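Local coordinates for protein acylneuraminate lyase (Mycoplasma synoviae, PDB 4N4P) that is an acylneuraminate lyase of the dihydrodipicolinate synthetase family, with a TIM-barrel fold, at residues A[119-124]-A[155-160]. Numbering follows the deposited sequence.
Sequences NETHHY and GKLLEI
Two neighbouring outer helices of a TIM barrel meet where H122 of helix 118-131 packs against L157 of helix 151-158 and I160, which follows in the chain. The backbones approach most closely at H122 and L157, whose CA atoms lie 6.0 Å apart, and no hydrogen bond crosses between 119-124 and 155-160, which leaves van der Waals contact and one CH-pi interaction to join them. For the latter the evidence is direct: I160 CD1 stands 3.8 Å from the centroid of the H122 ring and only 8° off its normal, so the methyl sits squarely over one face. The ring is carried across to the second helix because CG of H122 is anti to its own backbone N (chi1 -175°). I160 CD1 also lies 3.6 Å from H122 O, wedging the methyl between the ring and the helix backbone. L157 meets H122 nearer the backbone. Its CD2 branch presses on the main chain, 3.5 Å from H122 CA, and reaches H122 CB at 3.9 Å. The carbonyl of K156 approaches the ring obliquely. T121 meets L157 CD2 through its backbone C and its CG2 methyl, both loosely, at 4.3 and 4.4 Å; its OG1 is hydrogen-bonded to S117 O. The surface buried between the segments, 211 Å² in total, is modest. I160 continues onto Y125 and S129 of helix 118-131, and K156 makes a cation-pi contact with F118. L157 also touches F118 of helix 118-131 and, inward, I138 of strand 136-139, the barrel strand that lies in sequence between the two helices, so the contact joins two consecutive helices of the outer layer of the (beta/alpha)8 barrel, linked through strand 136-139.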
loop_
_atom_site.group_PDB
_atom_site.type_symbol
_atom_site.label_atom_id
_atom_site.label_comp_id
_atom_site.label_asym_id
_atom_site.label_seq_id
_atom_site.Cartn_x
_atom_site.Cartn_y
_atom_site.Cartn_z
ATOM N N ASN A 119 -20.655 -9.762 -2.851
ATOM C CA ASN A 119 -21.994 -10.153 -3.275
ATOM C C ASN A 119 -22.265 -9.767 -4.725
ATOM O O ASN A 119 -22.829 -10.557 -5.479
ATOM C CB ASN A 119 -23.067 -9.538 -2.368
ATOM C CG ASN A 119 -23.126 -10.191 -0.988
ATOM O OD1 ASN A 119 -22.613 -11.296 -0.778
ATOM N ND2 ASN A 119 -23.782 -9.513 -0.044
ATOM N N GLU A 120 -21.842 -8.568 -5.127
ATOM C CA GLU A 120 -21.989 -8.156 -6.523
ATOM C C GLU A 120 -21.182 -9.044 -7.456
ATOM O O GLU A 120 -21.662 -9.440 -8.504
ATOM C CB GLU A 120 -21.587 -6.695 -6.701
ATOM C CG GLU A 120 -22.705 -5.763 -6.278
ATOM C CD GLU A 120 -22.247 -4.334 -6.004
ATOM O OE1 GLU A 120 -21.061 -4.117 -5.659
ATOM O OE2 GLU A 120 -23.101 -3.430 -6.116
ATOM N N THR A 121 -19.952 -9.359 -7.055
ATOM C CA THR A 121 -19.083 -10.220 -7.830
ATOM C C THR A 121 -19.654 -11.656 -7.911
ATOM O O THR A 121 -19.652 -12.281 -8.977
ATOM C CB THR A 121 -17.675 -10.205 -7.237
ATOM O OG1 THR A 121 -17.155 -8.868 -7.329
ATOM C CG2 THR A 121 -16.748 -11.154 -7.997
ATOM N N HIS A 122 -20.144 -12.164 -6.782
ATOM C CA HIS A 122 -20.778 -13.490 -6.751
ATOM C C HIS A 122 -21.962 -13.538 -7.719
ATOM O O HIS A 122 -22.091 -14.468 -8.515
ATOM C CB HIS A 122 -21.226 -13.845 -5.328
ATOM C CG HIS A 122 -21.769 -15.234 -5.193
ATOM N ND1 HIS A 122 -21.060 -16.256 -4.596
ATOM C CD2 HIS A 122 -22.945 -15.770 -5.588
ATOM C CE1 HIS A 122 -21.786 -17.360 -4.622
ATOM N NE2 HIS A 122 -22.928 -17.094 -5.229
ATOM N N HIS A 123 -22.810 -12.516 -7.658
ATOM C CA HIS A 123 -24.015 -12.450 -8.485
ATOM C C HIS A 123 -23.675 -12.333 -9.965
ATOM O O HIS A 123 -24.357 -12.910 -10.818
ATOM C CB HIS A 123 -24.917 -11.274 -8.049
ATOM C CG HIS A 123 -26.254 -11.270 -8.728
ATOM N ND1 HIS A 123 -27.345 -11.947 -8.225
ATOM C CD2 HIS A 123 -26.664 -10.713 -9.893
ATOM C CE1 HIS A 123 -28.378 -11.784 -9.037
ATOM N NE2 HIS A 123 -27.990 -11.041 -10.059
ATOM N N TYR A 124 -22.595 -11.597 -10.265
ATOM C CA TYR A 124 -22.084 -11.475 -11.625
ATOM C C TYR A 124 -21.696 -12.842 -12.169
ATOM O O TYR A 124 -22.125 -13.217 -13.237
ATOM C CB TYR A 124 -20.901 -10.526 -11.576
ATOM C CG TYR A 124 -19.902 -10.501 -12.705
ATOM C CD1 TYR A 124 -18.688 -11.210 -12.614
ATOM C CD2 TYR A 124 -20.114 -9.690 -13.824
ATOM C CE1 TYR A 124 -17.729 -11.142 -13.642
ATOM C CE2 TYR A 124 -19.169 -9.602 -14.846
ATOM C CZ TYR A 124 -17.977 -10.310 -14.751
ATOM O OH TYR A 124 -17.056 -10.179 -15.777
ATOM N N GLY A 155 -13.792 -19.663 -2.217
ATOM C CA GLY A 155 -14.403 -20.961 -2.467
ATOM C C GLY A 155 -15.875 -20.881 -2.768
ATOM O O GLY A 155 -16.405 -21.725 -3.494
ATOM N N LYS A 156 -16.539 -19.863 -2.221
ATOM C CA LYS A 156 -17.931 -19.596 -2.559
ATOM C C LYS A 156 -18.101 -19.261 -4.048
ATOM O O LYS A 156 -19.083 -19.671 -4.672
ATOM C CB LYS A 156 -18.504 -18.473 -1.701
ATOM C CG LYS A 156 -18.594 -18.815 -0.208
ATOM C CD LYS A 156 -18.945 -17.565 0.591
ATOM C CE LYS A 156 -18.319 -17.597 1.992
ATOM N NZ LYS A 156 -18.019 -16.186 2.445
ATOM N N LEU A 157 -17.137 -18.531 -4.614
ATOM C CA LEU A 157 -17.167 -18.250 -6.047
ATOM C C LEU A 157 -16.862 -19.511 -6.826
ATOM O O LEU A 157 -17.482 -19.770 -7.849
ATOM C CB LEU A 157 -16.188 -17.118 -6.431
ATOM C CG LEU A 157 -16.346 -15.712 -5.825
ATOM C CD1 LEU A 157 -15.129 -14.831 -6.236
ATOM C CD2 LEU A 157 -17.682 -15.054 -6.251
ATOM N N LEU A 158 -15.912 -20.313 -6.331
ATOM C CA LEU A 158 -15.514 -21.560 -7.014
ATOM C C LEU A 158 -16.646 -22.575 -7.094
ATOM O O LEU A 158 -16.615 -23.473 -7.937
ATOM C CB LEU A 158 -14.307 -22.205 -6.300
ATOM C CG LEU A 158 -12.982 -21.452 -6.470
ATOM C CD1 LEU A 158 -11.864 -21.988 -5.547
ATOM C CD2 LEU A 158 -12.563 -21.516 -7.940
ATOM N N GLU A 159 -17.622 -22.437 -6.207
ATOM C CA GLU A 159 -18.732 -23.389 -6.120
ATOM C C GLU A 159 -19.885 -23.079 -7.065
ATOM O O GLU A 159 -20.782 -23.900 -7.254
ATOM C CB GLU A 159 -19.275 -23.421 -4.708
ATOM C CG GLU A 159 -18.555 -24.406 -3.835
ATOM C CD GLU A 159 -18.879 -24.190 -2.377
ATOM O OE1 GLU A 159 -19.989 -23.674 -2.059
ATOM O OE2 GLU A 159 -18.008 -24.537 -1.551
ATOM N N ILE A 160 -19.849 -21.901 -7.673
ATOM C CA ILE A 160 -20.890 -21.493 -8.623
ATOM C C ILE A 160 -21.030 -22.507 -9.768
ATOM O O ILE A 160 -20.042 -23.087 -10.230
ATOM C CB ILE A 160 -20.619 -20.035 -9.118
ATOM C CG1 ILE A 160 -20.876 -19.060 -7.963
ATOM C CG2 ILE A 160 -21.436 -19.694 -10.367
ATOM C CD1 ILE A 160 -20.300 -17.623 -8.156
#